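Local coordinates for protein tRNA (cytosine(38)-C(5))-methyltransferase (Schizosaccharomyces pombe, PDB 6FDF) that methylates carbon 5 of cytosine 38 in the anticodon loop of tRNA(Asp), with S-adenosylmethionine as the methyl donor, at residues C239-T247 / Y280-M290. Residues are numbered along the deposited sequence; the frame is centred on the assembly and turned at random.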
loop_
_atom_site.group_PDB
_atom_site.type_symbol
_atom_site.label_atom_id
_atom_site.label_comp_id
_atom_site.label_asym_id
_atom_site.label_seq_id
_atom_site.Cartn_x
_atom_site.Cartn_y
_atom_site.Cartn_z
ATOM N N CYS A 239 -6.974 -5.512 -13.258
ATOM C CA CYS A 239 -8.193 -5.446 -12.467
ATOM C C CYS A 239 -8.150 -4.145 -11.680
ATOM O O CYS A 239 -7.117 -3.474 -11.604
ATOM C CB CYS A 239 -8.350 -6.665 -11.542
ATOM S SG CYS A 239 -7.069 -6.912 -10.278
ATOM N N CYS A 240 -9.288 -3.792 -11.095
ATOM C CA CYS A 240 -9.438 -2.463 -10.525
ATOM C C CYS A 240 -8.833 -2.382 -9.127
ATOM O O CYS A 240 -8.454 -3.378 -8.504
ATOM C CB CYS A 240 -10.908 -2.054 -10.508
ATOM S SG CYS A 240 -11.555 -1.663 -12.163
ATOM N N CYS A 241 -8.739 -1.152 -8.638
ATOM C CA CYS A 241 -8.113 -0.905 -7.350
ATOM C C CYS A 241 -8.958 -1.485 -6.219
ATOM O O CYS A 241 -10.174 -1.274 -6.170
ATOM C CB CYS A 241 -7.915 0.596 -7.173
ATOM S SG CYS A 241 -7.044 1.045 -5.695
ATOM N N PHE A 242 -8.309 -2.219 -5.315
ATOM C CA PHE A 242 -8.976 -2.749 -4.130
ATOM C C PHE A 242 -9.018 -1.698 -3.028
ATOM O O PHE A 242 -8.024 -1.009 -2.775
ATOM C CB PHE A 242 -8.247 -3.986 -3.601
ATOM C CG PHE A 242 -8.314 -5.173 -4.518
ATOM C CD1 PHE A 242 -9.483 -5.904 -4.648
ATOM C CD2 PHE A 242 -7.189 -5.577 -5.229
ATOM C CE1 PHE A 242 -9.542 -7.008 -5.495
ATOM C CE2 PHE A 242 -7.236 -6.678 -6.063
ATOM C CZ PHE A 242 -8.417 -7.395 -6.201
ATOM N N THR A 243 -10.162 -1.600 -2.350
ATOM C CA THR A 243 -10.315 -0.675 -1.226
ATOM C C THR A 243 -10.903 -1.398 -0.022
ATOM O O THR A 243 -11.296 -2.567 -0.089
ATOM C CB THR A 243 -11.220 0.512 -1.572
ATOM O OG1 THR A 243 -12.590 0.085 -1.554
ATOM C CG2 THR A 243 -10.878 1.092 -2.938
ATOM N N ARG A 244 -11.004 -0.645 1.079
ATOM C CA ARG A 244 -11.647 -1.116 2.300
ATOM C C ARG A 244 -13.101 -1.520 2.090
ATOM O O ARG A 244 -13.639 -2.299 2.885
ATOM C CB ARG A 244 -11.561 -0.010 3.354
ATOM C CG ARG A 244 -12.082 -0.383 4.722
ATOM C CD ARG A 244 -11.734 0.701 5.715
ATOM N NE ARG A 244 -12.234 0.389 7.049
ATOM C CZ ARG A 244 -11.780 0.957 8.158
ATOM N NH1 ARG A 244 -12.293 0.618 9.329
ATOM N NH2 ARG A 244 -10.809 1.858 8.090
ATOM N N GLY A 245 -13.747 -1.025 1.041
ATOM C CA GLY A 245 -15.122 -1.372 0.755
ATOM C C GLY A 245 -15.328 -2.699 0.056
ATOM O O GLY A 245 -16.474 -3.108 -0.149
ATOM N N TYR A 246 -14.248 -3.385 -0.310
ATOM C CA TYR A 246 -14.353 -4.583 -1.132
ATOM C C TYR A 246 -15.120 -5.674 -0.393
ATOM O O TYR A 246 -14.864 -5.940 0.785
ATOM C CB TYR A 246 -12.960 -5.082 -1.522
ATOM C CG TYR A 246 -12.997 -6.160 -2.590
ATOM C CD1 TYR A 246 -13.545 -5.902 -3.837
ATOM C CD2 TYR A 246 -12.483 -7.431 -2.346
ATOM C CE1 TYR A 246 -13.581 -6.882 -4.821
ATOM C CE2 TYR A 246 -12.509 -8.416 -3.322
ATOM C CZ TYR A 246 -13.057 -8.136 -4.556
ATOM O OH TYR A 246 -13.105 -9.106 -5.542
ATOM N N THR A 247 -16.061 -6.302 -1.104
ATOM C CA THR A 247 -17.068 -7.296 -0.685
ATOM C C THR A 247 -18.247 -6.639 0.030
ATOM O O THR A 247 -19.189 -7.352 0.412
ATOM C CB THR A 247 -16.517 -8.436 0.201
ATOM O OG1 THR A 247 -16.257 -7.969 1.538
ATOM C CG2 THR A 247 -15.245 -9.016 -0.394
ATOM N N TYR A 280 -15.798 -12.963 -5.458
ATOM C CA TYR A 280 -14.756 -12.040 -5.035
ATOM C C TYR A 280 -13.399 -12.731 -5.104
ATOM O O TYR A 280 -13.297 -13.953 -4.981
ATOM C CB TYR A 280 -15.020 -11.548 -3.607
ATOM C CG TYR A 280 -16.348 -10.840 -3.465
ATOM C CD1 TYR A 280 -16.521 -9.549 -3.961
ATOM C CD2 TYR A 280 -17.428 -11.454 -2.839
ATOM C CE1 TYR A 280 -17.735 -8.894 -3.849
ATOM C CE2 TYR A 280 -18.648 -10.804 -2.716
ATOM C CZ TYR A 280 -18.793 -9.522 -3.219
ATOM O OH TYR A 280 -20.003 -8.869 -3.104
ATOM N N PHE A 281 -12.349 -11.940 -5.315
ATOM C CA PHE A 281 -11.009 -12.443 -5.043
ATOM C C PHE A 281 -10.897 -12.782 -3.565
ATOM O O PHE A 281 -11.455 -12.088 -2.713
ATOM C CB PHE A 281 -9.950 -11.406 -5.430
ATOM C CG PHE A 281 -9.827 -11.196 -6.911
ATOM C CD1 PHE A 281 -9.109 -12.088 -7.693
ATOM C CD2 PHE A 281 -10.424 -10.107 -7.525
ATOM C CE1 PHE A 281 -8.995 -11.898 -9.060
ATOM C CE2 PHE A 281 -10.312 -9.915 -8.890
ATOM C CZ PHE A 281 -9.597 -10.814 -9.658
ATOM N N THR A 282 -10.186 -13.866 -3.263
ATOM C CA THR A 282 -9.907 -14.181 -1.870
ATOM C C THR A 282 -8.891 -13.189 -1.313
ATOM O O THR A 282 -8.179 -12.512 -2.059
ATOM C CB THR A 282 -9.372 -15.606 -1.734
ATOM O OG1 THR A 282 -8.020 -15.647 -2.206
ATOM C CG2 THR A 282 -10.220 -16.580 -2.543
ATOM N N ALA A 283 -8.817 -13.106 0.019
ATOM C CA ALA A 283 -7.831 -12.208 0.616
ATOM C C ALA A 283 -6.412 -12.628 0.253
ATOM O O ALA A 283 -5.541 -11.767 0.074
ATOM C CB ALA A 283 -7.999 -12.149 2.134
ATOM N N ARG A 284 -6.169 -13.935 0.114
ATOM C CA ARG A 284 -4.859 -14.398 -0.337
ATOM C C ARG A 284 -4.551 -13.897 -1.743
ATOM O O ARG A 284 -3.420 -13.494 -2.036
ATOM C CB ARG A 284 -4.792 -15.926 -0.291
ATOM C CG ARG A 284 -3.541 -16.494 -0.955
ATOM C CD ARG A 284 -2.297 -16.112 -0.167
ATOM N NE ARG A 284 -2.317 -16.647 1.187
ATOM C CZ ARG A 284 -1.495 -16.250 2.153
ATOM N NH1 ARG A 284 -0.590 -15.311 1.905
ATOM N NH2 ARG A 284 -1.576 -16.795 3.362
ATOM N N GLU A 285 -5.552 -13.906 -2.625
ATOM C CA GLU A 285 -5.338 -13.429 -3.986
ATOM C C GLU A 285 -5.106 -11.924 -4.004
ATOM O O GLU A 285 -4.262 -11.433 -4.763
ATOM C CB GLU A 285 -6.527 -13.817 -4.866
ATOM C CG GLU A 285 -6.621 -15.333 -5.070
ATOM C CD GLU A 285 -7.933 -15.766 -5.692
ATOM O OE1 GLU A 285 -8.926 -15.020 -5.566
ATOM O OE2 GLU A 285 -7.975 -16.866 -6.290
ATOM N N VAL A 286 -5.835 -11.179 -3.167
ATOM C CA VAL A 286 -5.592 -9.743 -3.060
ATOM C C VAL A 286 -4.170 -9.488 -2.569
ATOM O O VAL A 286 -3.442 -8.653 -3.120
ATOM C CB VAL A 286 -6.640 -9.086 -2.141
ATOM C CG1 VAL A 286 -6.314 -7.619 -1.925
ATOM C CG2 VAL A 286 -8.043 -9.239 -2.733
ATOM N N ALA A 287 -3.752 -10.216 -1.527
ATOM C CA ALA A 287 -2.387 -10.081 -1.027
ATOM C C ALA A 287 -1.365 -10.356 -2.127
ATOM O O ALA A 287 -0.379 -9.623 -2.271
ATOM C CB ALA A 287 -2.164 -11.017 0.165
ATOM N N ARG A 288 -1.580 -11.421 -2.904
ATOM C CA ARG A 288 -0.668 -11.743 -3.998
ATOM C C ARG A 288 -0.634 -10.631 -5.039
ATOM O O ARG A 288 0.441 -10.239 -5.505
ATOM C CB ARG A 288 -1.086 -13.058 -4.649
ATOM C CG ARG A 288 -0.852 -14.289 -3.803
ATOM C CD ARG A 288 -1.457 -15.493 -4.502
ATOM N NE ARG A 288 -1.189 -16.745 -3.806
ATOM C CZ ARG A 288 -1.675 -17.921 -4.187
ATOM N NH1 ARG A 288 -2.460 -17.998 -5.252
ATOM N NH2 ARG A 288 -1.378 -19.016 -3.503
ATOM N N LEU A 289 -1.800 -10.095 -5.403
ATOM C CA LEU A 289 -1.821 -9.011 -6.379
ATOM C C LEU A 289 -1.119 -7.767 -5.853
ATOM O O LEU A 289 -0.637 -6.950 -6.643
ATOM C CB LEU A 289 -3.262 -8.690 -6.773
ATOM C CG LEU A 289 -3.893 -9.735 -7.692
ATOM C CD1 LEU A 289 -5.415 -9.662 -7.615
ATOM C CD2 LEU A 289 -3.416 -9.530 -9.126
ATOM N N MET A 290 -1.053 -7.600 -4.534
ATOM C CA MET A 290 -0.350 -6.471 -3.943
ATOM C C MET A 290 1.110 -6.784 -3.627
ATOM O O MET A 290 1.802 -5.942 -3.045
ATOM C CB MET A 290 -1.086 -6.001 -2.686
ATOM C CG MET A 290 -2.455 -5.419 -3.011
ATOM S SD MET A 290 -3.297 -4.772 -1.559
ATOM C CE MET A 290 -4.808 -4.156 -2.294
#
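Phe-242 packs its ring against the short helix 283-289 of this C5-methyltransferase, and four residues on, Tyr-246 reaches the backbone that leads into it; both belong to the loop between strands 231-232 and 256-258, which is packed on that helix. The helix starts with a capping box: Glu-285 N donates to Thr-282 OG1, and Thr-282 N returns a bond to Glu-285 OE1. Val-286 lays its CG2 methyl over one face of the Phe-242 ring, a CH-pi contact 4.0 Å from the centroid. At the ring's edge sit Phe-281 CD2, 3.6 Å from Phe-242 CZ, and Leu-289 CD1, 3.8 Å from Phe-242 CE2. Met-290, its chain stretched out to the end, brings CE to within 3.7 Å of Phe-242 CB. The type I turn Thr-243 to Tyr-246, with an ST turn at Thr-243, brings the chain round to the tyrosine. There CG lies anti to the backbone N (chi1 -169°), which carries the phenol past Tyr-280 to the backbone of Phe-281. Its OH accepts from Phe-281 N at 2.9 Å (N-H...O 154°) and is also hydrogen-bonded to Ser-255 O, so the hydroxyl ties three parts of the chain together. A phenylalanine here would probably keep much of the ring packing but leave Phe-281 N and Ser-255 O without this shared partner. Tyr-280 turns its edge to the face of Tyr-246, the planes at 85°, in a T-shaped pair. One face of Tyr-280 is taken by Thr-247, whose OG1 binds Tyr-246 O in the carbonyl plane; the CG2 methyl of the same threonine rests 3.9 Å from the Tyr-280 ring centroid.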